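Local coordinates for probable glutamine-binding lipoprotein GlnH (GLNBP) (Mycobacterium tuberculosis, PDB 6H20) that binds acidic amino acids and asparagine outside the cell, probably acting as an aspartate-specific sensor that regulates protein kinase G signalling and glutamate metabolism, at residues A[144-149]-A[211-216]. Residues are numbered along the deposited sequence; the frame is centred on the assembly and turned at random.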
ATOM      1  N   ARG A 144       2.555   9.344  -8.416  1.00 14.77           N
ATOM      2  CA  ARG A 144       3.088  10.644  -8.839  1.00 15.32           C
ATOM      3  C   ARG A 144       4.614  10.608  -8.742  1.00 13.12           C
ATOM      4  O   ARG A 144       5.224   9.538  -8.645  1.00 13.68           O
ATOM      5  CB  ARG A 144       2.440  11.801  -8.057  1.00 15.27           C
ATOM      6  CG  ARG A 144       0.924  11.892  -8.287  1.00 14.86           C
ATOM      7  CD  ARG A 144       0.314  13.128  -7.645  1.00 16.92           C
ATOM      8  NE  ARG A 144       0.771  14.340  -8.316  1.00 18.64           N
ATOM      9  CZ  ARG A 144       0.588  15.566  -7.829  1.00 22.12           C
ATOM     10  NH1 ARG A 144      -0.045  15.729  -6.673  1.00 21.63           N
ATOM     11  NH2 ARG A 144       1.031  16.627  -8.494  1.00 22.52           N
ATOM     12  N   ILE A 145       5.231  11.788  -8.760  1.00 13.66           N
ATOM     13  CA  ILE A 145       6.686  11.934  -8.785  1.00 16.35           C
ATOM     14  C   ILE A 145       7.130  12.775  -7.592  1.00 13.72           C
ATOM     15  O   ILE A 145       6.499  13.789  -7.267  1.00 15.90           O
ATOM     16  CB  ILE A 145       7.143  12.593 -10.106  1.00 16.40           C
ATOM     17  CG1 ILE A 145       6.721  11.762 -11.323  1.00 17.09           C
ATOM     18  CG2 ILE A 145       8.650  12.828 -10.098  1.00 16.00           C
ATOM     19  CD1 ILE A 145       6.841  12.508 -12.656  1.00 20.44           C
ATOM     20  N   LEU A 146       8.233  12.370  -6.959  1.00 13.91           N
ATOM     21  CA  LEU A 146       8.857  13.114  -5.871  1.00 13.47           C
ATOM     22  C   LEU A 146      10.259  13.534  -6.303  1.00 14.54           C
ATOM     23  O   LEU A 146      11.056  12.696  -6.745  1.00 15.80           O
ATOM     24  CB  LEU A 146       8.949  12.228  -4.620  1.00 16.44           C
ATOM     25  CG  LEU A 146       9.619  12.828  -3.382  1.00 15.77           C
ATOM     26  CD1 LEU A 146       8.671  13.790  -2.723  1.00 21.22           C
ATOM     27  CD2 LEU A 146      10.008  11.710  -2.405  1.00 21.41           C
ATOM     28  N   ALA A 147      10.565  14.822  -6.185  1.00 15.07           N
ATOM     29  CA  ALA A 147      11.880  15.313  -6.575  1.00 16.14           C
ATOM     30  C   ALA A 147      12.277  16.448  -5.645  1.00 15.18           C
ATOM     31  O   ALA A 147      11.422  17.038  -4.976  1.00 15.71           O
ATOM     32  CB  ALA A 147      11.869  15.804  -8.029  1.00 19.30           C
ATOM     33  N   PRO A 148      13.562  16.771  -5.561  1.00 15.17           N
ATOM     34  CA  PRO A 148      13.959  17.941  -4.765  1.00 15.39           C
ATOM     35  C   PRO A 148      13.354  19.221  -5.321  1.00 15.87           C
ATOM     36  O   PRO A 148      13.080  19.338  -6.518  1.00 17.15           O
ATOM     37  CB  PRO A 148      15.488  17.955  -4.897  1.00 17.50           C
ATOM     38  CG  PRO A 148      15.847  16.520  -5.258  1.00 17.59           C
ATOM     39  CD  PRO A 148      14.725  16.055  -6.122  1.00 16.74           C
ATOM     40  N   ARG A 149      13.173  20.205  -4.433  1.00 16.41           N
ATOM     41  CA  ARG A 149      12.503  21.446  -4.832  1.00 17.06           C
ATOM     42  C   ARG A 149      13.234  22.189  -5.951  1.00 21.33           C
ATOM     43  O   ARG A 149      12.597  22.925  -6.716  1.00 21.80           O
ATOM     44  CB  ARG A 149      12.307  22.356  -3.618  1.00 17.74           C
ATOM     45  CG  ARG A 149      11.075  21.995  -2.819  1.00 17.52           C
ATOM     46  CD  ARG A 149      11.157  22.531  -1.400  1.00 18.43           C
ATOM     47  NE  ARG A 149       9.923  22.231  -0.707  1.00 21.43           N
ATOM     48  CZ  ARG A 149       8.808  22.940  -0.854  1.00 25.44           C
ATOM     49  NH1 ARG A 149       8.796  24.016  -1.642  1.00 26.45           N
ATOM     50  NH2 ARG A 149       7.715  22.574  -0.212  1.00 25.61           N
ATOM     51  N   THR A 211       0.326   9.025  -1.659  1.00 14.82           N
ATOM     52  CA  THR A 211       0.255   8.777  -0.220  1.00 13.50           C
ATOM     53  C   THR A 211       1.628   8.439   0.362  1.00 14.74           C
ATOM     54  O   THR A 211       2.055   9.028   1.364  1.00 16.10           O
ATOM     55  CB  THR A 211      -0.677   7.587   0.007  1.00 13.98           C
ATOM     56  OG1 THR A 211      -0.379   6.593  -0.980  1.00 13.14           O
ATOM     57  CG2 THR A 211      -2.150   8.010  -0.134  1.00 15.58           C
ATOM     58  N   ILE A 212       2.312   7.451  -0.229  1.00 14.18           N
ATOM     59  CA  ILE A 212       3.653   7.064   0.226  1.00 12.90           C
ATOM     60  C   ILE A 212       4.618   8.233   0.072  1.00 13.78           C
ATOM     61  O   ILE A 212       5.429   8.529   0.972  1.00 14.38           O
ATOM     62  CB  ILE A 212       4.139   5.814  -0.539  1.00 13.59           C
ATOM     63  CG1 ILE A 212       3.209   4.633  -0.276  1.00 15.40           C
ATOM     64  CG2 ILE A 212       5.607   5.482  -0.165  1.00 15.06           C
ATOM     65  CD1 ILE A 212       3.569   3.402  -1.104  1.00 15.21           C
ATOM     66  N   LEU A 213       4.550   8.919  -1.074  1.00 12.88           N
ATOM     67  CA  LEU A 213       5.438  10.059  -1.302  1.00 12.95           C
ATOM     68  C   LEU A 213       5.230  11.153  -0.260  1.00 13.61           C
ATOM     69  O   LEU A 213       6.201  11.788   0.175  1.00 14.82           O
ATOM     70  CB  LEU A 213       5.213  10.628  -2.702  1.00 15.00           C
ATOM     71  CG  LEU A 213       5.540   9.730  -3.897  1.00 14.23           C
ATOM     72  CD1 LEU A 213       5.305  10.516  -5.188  1.00 14.68           C
ATOM     73  CD2 LEU A 213       6.984   9.214  -3.833  1.00 14.75           C
ATOM     74  N   ALA A 214       3.973  11.392   0.147  1.00 15.79           N
ATOM     75  CA  ALA A 214       3.711  12.377   1.195  1.00 15.38           C
ATOM     76  C   ALA A 214       4.400  12.001   2.502  1.00 13.88           C
ATOM     77  O   ALA A 214       4.880  12.878   3.234  1.00 16.85           O
ATOM     78  CB  ALA A 214       2.203  12.537   1.400  1.00 18.81           C
ATOM     79  N   GLY A 215       4.475  10.704   2.806  1.00 15.93           N
ATOM     80  CA  GLY A 215       5.224  10.272   3.973  1.00 17.08           C
ATOM     81  C   GLY A 215       6.700  10.599   3.855  1.00 15.86           C
ATOM     82  O   GLY A 215       7.353  10.959   4.843  1.00 18.32           O
ATOM     83  N   LEU A 216       7.248  10.475   2.643  1.00 15.70           N
ATOM     84  CA  LEU A 216       8.644  10.850   2.426  1.00 16.15           C
ATOM     85  C   LEU A 216       8.842  12.357   2.558  1.00 15.17           C
ATOM     86  O   LEU A 216       9.856  12.810   3.115  1.00 16.13           O
ATOM     87  CB  LEU A 216       9.122  10.338   1.064  1.00 15.29           C
ATOM     88  CG  LEU A 216       9.004   8.823   0.872  1.00 17.82           C
ATOM     89  CD1 LEU A 216       9.624   8.456  -0.460  1.00 21.85           C
ATOM     90  CD2 LEU A 216       9.664   8.070   2.021  1.00 22.99           C
TER
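Leu146 on strand 139-148 meets Leu213 and Leu216 on helix 210-219, a helix-on-sheet packing in one of the two alpha/beta lobes of a family 3 solute-binding protein. The short strand and helix segments run nearly parallel, 16° between their directions, with their axes 8.8 Å apart at closest approach. Only van der Waals contacts join them; no hydrogen bond crosses.

Leu213 points toward the strand and spreads its two methyls along it. CD2 reaches the side chain of Leu146, 3.7 Å from CB. CD1 lies mainly against the backbone at the start of the segment, 3.6 Å from Arg144 O and 3.8 Å from Ile145 C. Arg144 O is also hydrogen-bonded to Ser207 OG, so the methyl lies beside a polar atom that already has a partner. Leu146 extends toward the helix with CG anti to its N (chi1 178°), and chi2 of 76° leaves CD2 anti to CA, which brings CD2, not CD1, to Leu216, the next leucine along the helix face. Ile145, the neighbour in the strand, turns its side chain to the other side of the sheet, against Val226.

Around this leucine cluster, Leu223 and Val217 also touch Leu146, Ile225 touches Leu213, and Leu195 of helix 191-199 touches Leu216. The guanidinium of Arg144 leads away from the helix, its NH2 bonded to Gly227 O.

Bound asparagine touches Ile212, which also packs on Trp191 of the ligand pocket, while Leu213 remains about 10 Å from the ligand, side chain to ligand. The same helix thus contributes to the pocket through Ile212 and to the lobe core through its leucines, where Leu146 CD2 sits 3.8 Å from both CB and CD1 of Leu216.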